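Lipase (Penicillium expansum, PDB 3G7N) hydrolyses triacylglycerols, as a secreted alkaline lipase, to release free fatty acids. Local coordinates at residues G47-S52 / I111-A116; K56-I61 / A116-Y121. All blocks are in the same frame, centred on the assembly; numbering follows the deposited sequence.

Interaction 1 of 2, residues G47-S52 / I111-A116; sequences GFVGYS and ITEVKA
Glu113 OE2 is hydrogen-bonded to O4 of a bound di(hydroxyethyl)ether, probably a remnant of the crystallisation liquor, while the aliphatic part of the same side chain rests on Val49. The contact belongs to the alpha/beta-hydrolase fold: helix 97-120 lies against the central sheet, here over strand 45-52, and Val49 CA and Glu113 CA, 7.2 Å apart, are the closest CA pair of the two segments. Van der Waals packing alone joins the segments. The CG1 methyl of Val49 does most of the touching, reaching Glu113 CG at 3.6 Å. Val49 CB backs it up, 3.9 Å from the same Glu113 CG. The two side chains lie alongside one another and run in opposing senses. Glu113 CG stands anti to its own backbone nitrogen (chi1 177°), which sends the methylene to the strand, and a bend at chi2 (66°) then swings the carboxylate aside, leaving CD 4.9 Å from Val49 CG1. Glutamate thus suits the border of this interface, lending its CG methylene to the apolar layer and keeping its charge at the side where the ether binds. Valine suits the strand because its branched CB is compatible with an extended backbone and presents a methyl to the helix; Val49 is also held by backbone hydrogen bonds to Val35 and Lys36 of strand 32-40. Deeper in, Val114 continues the apolar layer toward Ile58 and Val60 of strand 57-62, with Phe149 also against it. Its side chain crosses that of Val49 at about a right angle, so that one methyl meets one methyl, Val114 CG2 lying 4.1 Å from Val49 CG1.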
loop_
_atom_site.group_PDB
_atom_site.type_symbol
_atom_site.label_atom_id
_atom_site.label_comp_id
_atom_site.label_asym_id
_atom_site.label_seq_id
_atom_site.Cartn_x
_atom_site.Cartn_y
_atom_site.Cartn_z
ATOM N N GLY A 47 -9.897 -4.349 5.805
ATOM C CA GLY A 47 -8.791 -3.590 6.364
ATOM C C GLY A 47 -9.188 -3.004 7.693
ATOM O O GLY A 47 -10.216 -3.386 8.259
ATOM N N PHE A 48 -8.388 -2.047 8.155
ATOM C CA PHE A 48 -8.524 -1.482 9.496
ATOM C C PHE A 48 -8.292 -0.000 9.346
ATOM O O PHE A 48 -7.374 0.415 8.639
ATOM C CB PHE A 48 -7.361 -1.940 10.409
ATOM C CG PHE A 48 -7.193 -3.412 10.559
ATOM C CD1 PHE A 48 -8.291 -4.230 10.784
ATOM C CD2 PHE A 48 -5.913 -3.935 10.772
ATOM C CE1 PHE A 48 -8.117 -5.569 11.109
ATOM C CE2 PHE A 48 -5.735 -5.268 11.121
ATOM C CZ PHE A 48 -6.843 -6.087 11.270
ATOM N N VAL A 49 -8.950 0.777 10.192
ATOM C CA VAL A 49 -8.562 2.169 10.432
ATOM C C VAL A 49 -8.360 2.351 11.914
ATOM O O VAL A 49 -9.028 1.704 12.728
ATOM C CB VAL A 49 -9.642 3.159 9.939
ATOM C CG1 VAL A 49 -9.152 4.597 10.110
ATOM C CG2 VAL A 49 -9.948 2.889 8.464
ATOM N N GLY A 50 -7.330 3.102 12.283
ATOM C CA GLY A 50 -7.132 3.392 13.702
ATOM C C GLY A 50 -6.030 4.409 13.889
ATOM O O GLY A 50 -5.773 5.209 13.003
ATOM N N TYR A 51 -5.479 4.441 15.096
ATOM C CA TYR A 51 -4.500 5.464 15.456
ATOM C C TYR A 51 -3.382 4.836 16.269
ATOM O O TYR A 51 -3.580 3.867 16.999
ATOM C CB TYR A 51 -5.152 6.618 16.240
ATOM C CG TYR A 51 -5.703 6.227 17.570
ATOM C CD1 TYR A 51 -4.922 6.319 18.715
ATOM C CD2 TYR A 51 -6.986 5.711 17.695
ATOM C CE1 TYR A 51 -5.412 5.923 19.950
ATOM C CE2 TYR A 51 -7.474 5.268 18.914
ATOM C CZ TYR A 51 -6.685 5.379 20.045
ATOM O OH TYR A 51 -7.165 4.942 21.266
ATOM N N SER A 52 -2.202 5.437 16.143
ATOM C CA SER A 52 -1.032 5.057 16.939
ATOM C C SER A 52 -0.648 6.244 17.813
ATOM O O SER A 52 -0.131 7.229 17.322
ATOM C CB SER A 52 0.130 4.741 16.015
ATOM O OG SER A 52 1.309 4.538 16.809
ATOM N N ILE A 111 -12.717 7.381 4.540
ATOM C CA ILE A 111 -12.587 8.826 4.668
ATOM C C ILE A 111 -13.369 9.359 5.881
ATOM O O ILE A 111 -12.878 10.201 6.627
ATOM C CB ILE A 111 -13.017 9.556 3.363
ATOM C CG1 ILE A 111 -12.134 9.127 2.184
ATOM C CG2 ILE A 111 -12.954 11.060 3.550
ATOM C CD1 ILE A 111 -10.650 9.366 2.365
ATOM N N THR A 112 -14.571 8.847 6.083
ATOM C CA THR A 112 -15.392 9.271 7.218
ATOM C C THR A 112 -14.721 8.970 8.555
ATOM O O THR A 112 -14.677 9.814 9.445
ATOM C CB THR A 112 -16.784 8.617 7.162
ATOM O OG1 THR A 112 -17.469 9.087 5.993
ATOM C CG2 THR A 112 -17.620 8.996 8.384
ATOM N N GLU A 113 -14.137 7.787 8.685
ATOM C CA GLU A 113 -13.485 7.421 9.935
ATOM C C GLU A 113 -12.199 8.209 10.128
ATOM O O GLU A 113 -11.922 8.691 11.235
ATOM C CB GLU A 113 -13.210 5.916 9.992
ATOM C CG GLU A 113 -12.468 5.482 11.248
ATOM C CD GLU A 113 -13.263 5.666 12.540
ATOM O OE1 GLU A 113 -14.483 5.936 12.486
ATOM O OE2 GLU A 113 -12.699 5.381 13.617
ATOM N N VAL A 114 -11.431 8.411 9.071
ATOM C CA VAL A 114 -10.226 9.226 9.196
ATOM C C VAL A 114 -10.583 10.656 9.645
ATOM O O VAL A 114 -9.905 11.234 10.508
ATOM C CB VAL A 114 -9.386 9.223 7.902
ATOM C CG1 VAL A 114 -8.240 10.254 7.978
ATOM C CG2 VAL A 114 -8.851 7.817 7.613
ATOM N N LYS A 115 -11.662 11.211 9.095
ATOM C CA LYS A 115 -12.075 12.558 9.474
ATOM C C LYS A 115 -12.492 12.624 10.937
ATOM O O LYS A 115 -12.092 13.543 11.660
ATOM C CB LYS A 115 -13.210 13.036 8.579
ATOM C CG LYS A 115 -13.535 14.514 8.731
ATOM C CD LYS A 115 -14.753 14.883 7.898
ATOM C CE LYS A 115 -14.976 16.394 7.902
ATOM N NZ LYS A 115 -15.946 16.834 6.854
ATOM N N ALA A 116 -13.149 11.579 11.422
ATOM C CA ALA A 116 -13.495 11.516 12.827
ATOM C C ALA A 116 -12.245 11.430 13.707
ATOM O O ALA A 116 -12.168 12.060 14.771
ATOM C CB ALA A 116 -14.418 10.334 13.087
#

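Interaction 2 of 2, residues K56-I61 / A116-Y121; sequences KTIAVI and ALIAKY
This is an apolar strand-to-helix contact in which Ile58, near the start of strand 57-62, fills the space under the last turn of helix 97-120. Strand 57-62, helix 97-120 and the parallel neighbour 125-131 form a beta-alpha-beta crossover of the alpha/beta-hydrolase sheet, with a small two-stranded pair inserted before the helix; backbone hydrogen bonds from Ile58 to Thr125 and Glu127 hold the two strands edge to edge. The isoleucine uses both branches. Its CG1 lies anti to the carbonyl carbon (chi1 -67°) and the chain continues extended, carrying CD1 out over the peptide between Leu117 and Ile118, 3.6 Å from Ile118 N. On the flanks of that peptide the same Ile58 CD1 meets Leu117 CB at 3.9 Å and Ile118 CG1 at 3.8 Å; Tyr121 O is 4.1 Å from it. The shorter branch turns to the leucine, with Ile58 CG2 3.9 Å from Leu117 CD1. A long, branched hydrocarbon is well matched to this place, since one arm can lie on backbone while the other packs on a side chain. With an alanine here, a gap would probably open beneath the Leu117-Ile118 peptide and leave Leu117 CD1 without its methyl partner. Leucine suits position 117 because its fork serves two neighbours, CD1 facing Ile58 and CD2 lying in plane at the edge of the Tyr121 ring. That ring stacks with Tyr51 and Tyr124, and over one face, displaced toward the rim, lies Lys120 CG, 3.7 Å above the ring plane.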
loop_
_atom_site.group_PDB
_atom_site.type_symbol
_atom_site.label_atom_id
_atom_site.label_comp_id
_atom_site.label_asym_id
_atom_site.label_seq_id
_atom_site.Cartn_x
_atom_site.Cartn_y
_atom_site.Cartn_z
ATOM N N LYS A 56 1.987 8.908 16.651
ATOM C CA LYS A 56 1.112 10.043 16.376
ATOM C C LYS A 56 0.619 10.019 14.940
ATOM O O LYS A 56 0.711 10.987 14.189
ATOM C CB LYS A 56 1.802 11.376 16.713
ATOM C CG LYS A 56 2.132 11.520 18.203
ATOM C CD LYS A 56 2.691 12.914 18.507
ATOM C CE LYS A 56 2.702 13.212 20.005
ATOM N NZ LYS A 56 3.470 12.194 20.774
ATOM N N THR A 57 0.063 8.859 14.587
ATOM C CA THR A 57 -0.513 8.684 13.253
ATOM C C THR A 57 -1.927 8.163 13.315
ATOM O O THR A 57 -2.345 7.529 14.292
ATOM C CB THR A 57 0.287 7.718 12.374
ATOM O OG1 THR A 57 0.318 6.437 13.011
ATOM C CG2 THR A 57 1.685 8.249 12.081
ATOM N N ILE A 58 -2.652 8.460 12.246
ATOM C CA ILE A 58 -3.925 7.829 11.933
ATOM C C ILE A 58 -3.682 6.962 10.708
ATOM O O ILE A 58 -3.108 7.434 9.722
ATOM C CB ILE A 58 -4.979 8.911 11.630
ATOM C CG1 ILE A 58 -5.260 9.698 12.912
ATOM C CG2 ILE A 58 -6.256 8.316 11.029
ATOM C CD1 ILE A 58 -5.879 11.063 12.684
ATOM N N ALA A 59 -3.997 5.668 10.844
ATOM C CA ALA A 59 -3.526 4.631 9.913
ATOM C C ALA A 59 -4.700 3.958 9.221
ATOM O O ALA A 59 -5.715 3.632 9.841
ATOM C CB ALA A 59 -2.734 3.590 10.674
ATOM N N VAL A 60 -4.505 3.717 7.932
ATOM C CA VAL A 60 -5.391 2.890 7.106
ATOM C C VAL A 60 -4.607 1.674 6.625
ATOM O O VAL A 60 -3.620 1.818 5.883
ATOM C CB VAL A 60 -5.894 3.680 5.882
ATOM C CG1 VAL A 60 -6.785 2.805 5.014
ATOM C CG2 VAL A 60 -6.635 4.974 6.314
ATOM N N ILE A 61 -5.009 0.491 7.074
ATOM C CA ILE A 61 -4.238 -0.730 6.817
ATOM C C ILE A 61 -5.125 -1.664 6.003
ATOM O O ILE A 61 -6.200 -2.062 6.464
ATOM C CB ILE A 61 -3.844 -1.432 8.121
ATOM C CG1 ILE A 61 -3.113 -0.484 9.080
ATOM C CG2 ILE A 61 -2.957 -2.638 7.820
ATOM C CD1 ILE A 61 -2.942 -1.051 10.490
ATOM N N ALA A 116 -13.149 11.579 11.422
ATOM C CA ALA A 116 -13.495 11.516 12.827
ATOM C C ALA A 116 -12.245 11.430 13.707
ATOM O O ALA A 116 -12.168 12.060 14.771
ATOM C CB ALA A 116 -14.418 10.334 13.087
ATOM N N LEU A 117 -11.251 10.655 13.282
ATOM C CA LEU A 117 -10.035 10.518 14.065
ATOM C C LEU A 117 -9.211 11.801 14.055
ATOM O O LEU A 117 -8.593 12.151 15.061
ATOM C CB LEU A 117 -9.216 9.314 13.595
ATOM C CG LEU A 117 -9.817 7.960 13.967
ATOM C CD1 LEU A 117 -9.112 6.841 13.197
ATOM C CD2 LEU A 117 -9.704 7.729 15.456
ATOM N N ILE A 118 -9.206 12.507 12.931
ATOM C CA ILE A 118 -8.528 13.806 12.850
ATOM C C ILE A 118 -9.114 14.810 13.855
ATOM O O ILE A 118 -8.372 15.532 14.524
ATOM C CB ILE A 118 -8.567 14.382 11.427
ATOM C CG1 ILE A 118 -7.617 13.610 10.497
ATOM C CG2 ILE A 118 -8.223 15.889 11.444
ATOM C CD1 ILE A 118 -7.827 13.922 9.022
ATOM N N ALA A 119 -10.426 14.778 14.038
ATOM C CA ALA A 119 -11.067 15.654 15.020
ATOM C C ALA A 119 -10.616 15.348 16.445
ATOM O O ALA A 119 -10.459 16.262 17.266
ATOM C CB ALA A 119 -12.567 15.566 14.907
ATOM N N LYS A 120 -10.391 14.075 16.749
ATOM C CA LYS A 120 -9.977 13.656 18.071
ATOM C C LYS A 120 -8.477 13.802 18.290
ATOM O O LYS A 120 -8.027 14.073 19.417
ATOM C CB LYS A 120 -10.419 12.211 18.332
ATOM C CG LYS A 120 -10.249 11.740 19.754
ATOM C CD LYS A 120 -11.221 10.595 20.072
ATOM C CE LYS A 120 -10.958 9.974 21.447
ATOM N NZ LYS A 120 -10.831 10.989 22.533
ATOM N N TYR A 121 -7.699 13.609 17.220
ATOM C CA TYR A 121 -6.241 13.633 17.286
ATOM C C TYR A 121 -5.687 14.592 16.217
ATOM O O TYR A 121 -5.113 14.161 15.214
ATOM C CB TYR A 121 -5.668 12.221 17.072
ATOM C CG TYR A 121 -6.217 11.190 18.031
ATOM C CD1 TYR A 121 -5.761 11.122 19.340
ATOM C CD2 TYR A 121 -7.152 10.255 17.612
ATOM C CE1 TYR A 121 -6.283 10.197 20.231
ATOM C CE2 TYR A 121 -7.662 9.303 18.494
ATOM C CZ TYR A 121 -7.237 9.298 19.798
ATOM O OH TYR A 121 -7.816 8.417 20.687
#

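Overall arrangement
Interactions 1 and 2 are successive stations along helix 97-120, meeting at Ala116, with centres about 5 Å apart. The strands beneath them are antiparallel neighbours, probably hydrogen-bonded at 2.8 Å both from Phe48 N to Ile61 O and from Ser52 N to Thr57 O. Side chains also bridge the two: Leu117 of interaction 2 touches Val49 of interaction 1, and Tyr51 CZ lies 3.3 Å from Tyr121 OH. Bound di(hydroxyethyl)ether, met by Glu113 in interaction 1, also comes within about 4 Å of the Leu117 side chain, measured between nearest atoms. Both contacts lie away from the catalytic Ser132, Asp188 and His241, although strand 125-131, next to 57-62, leads to Ser132.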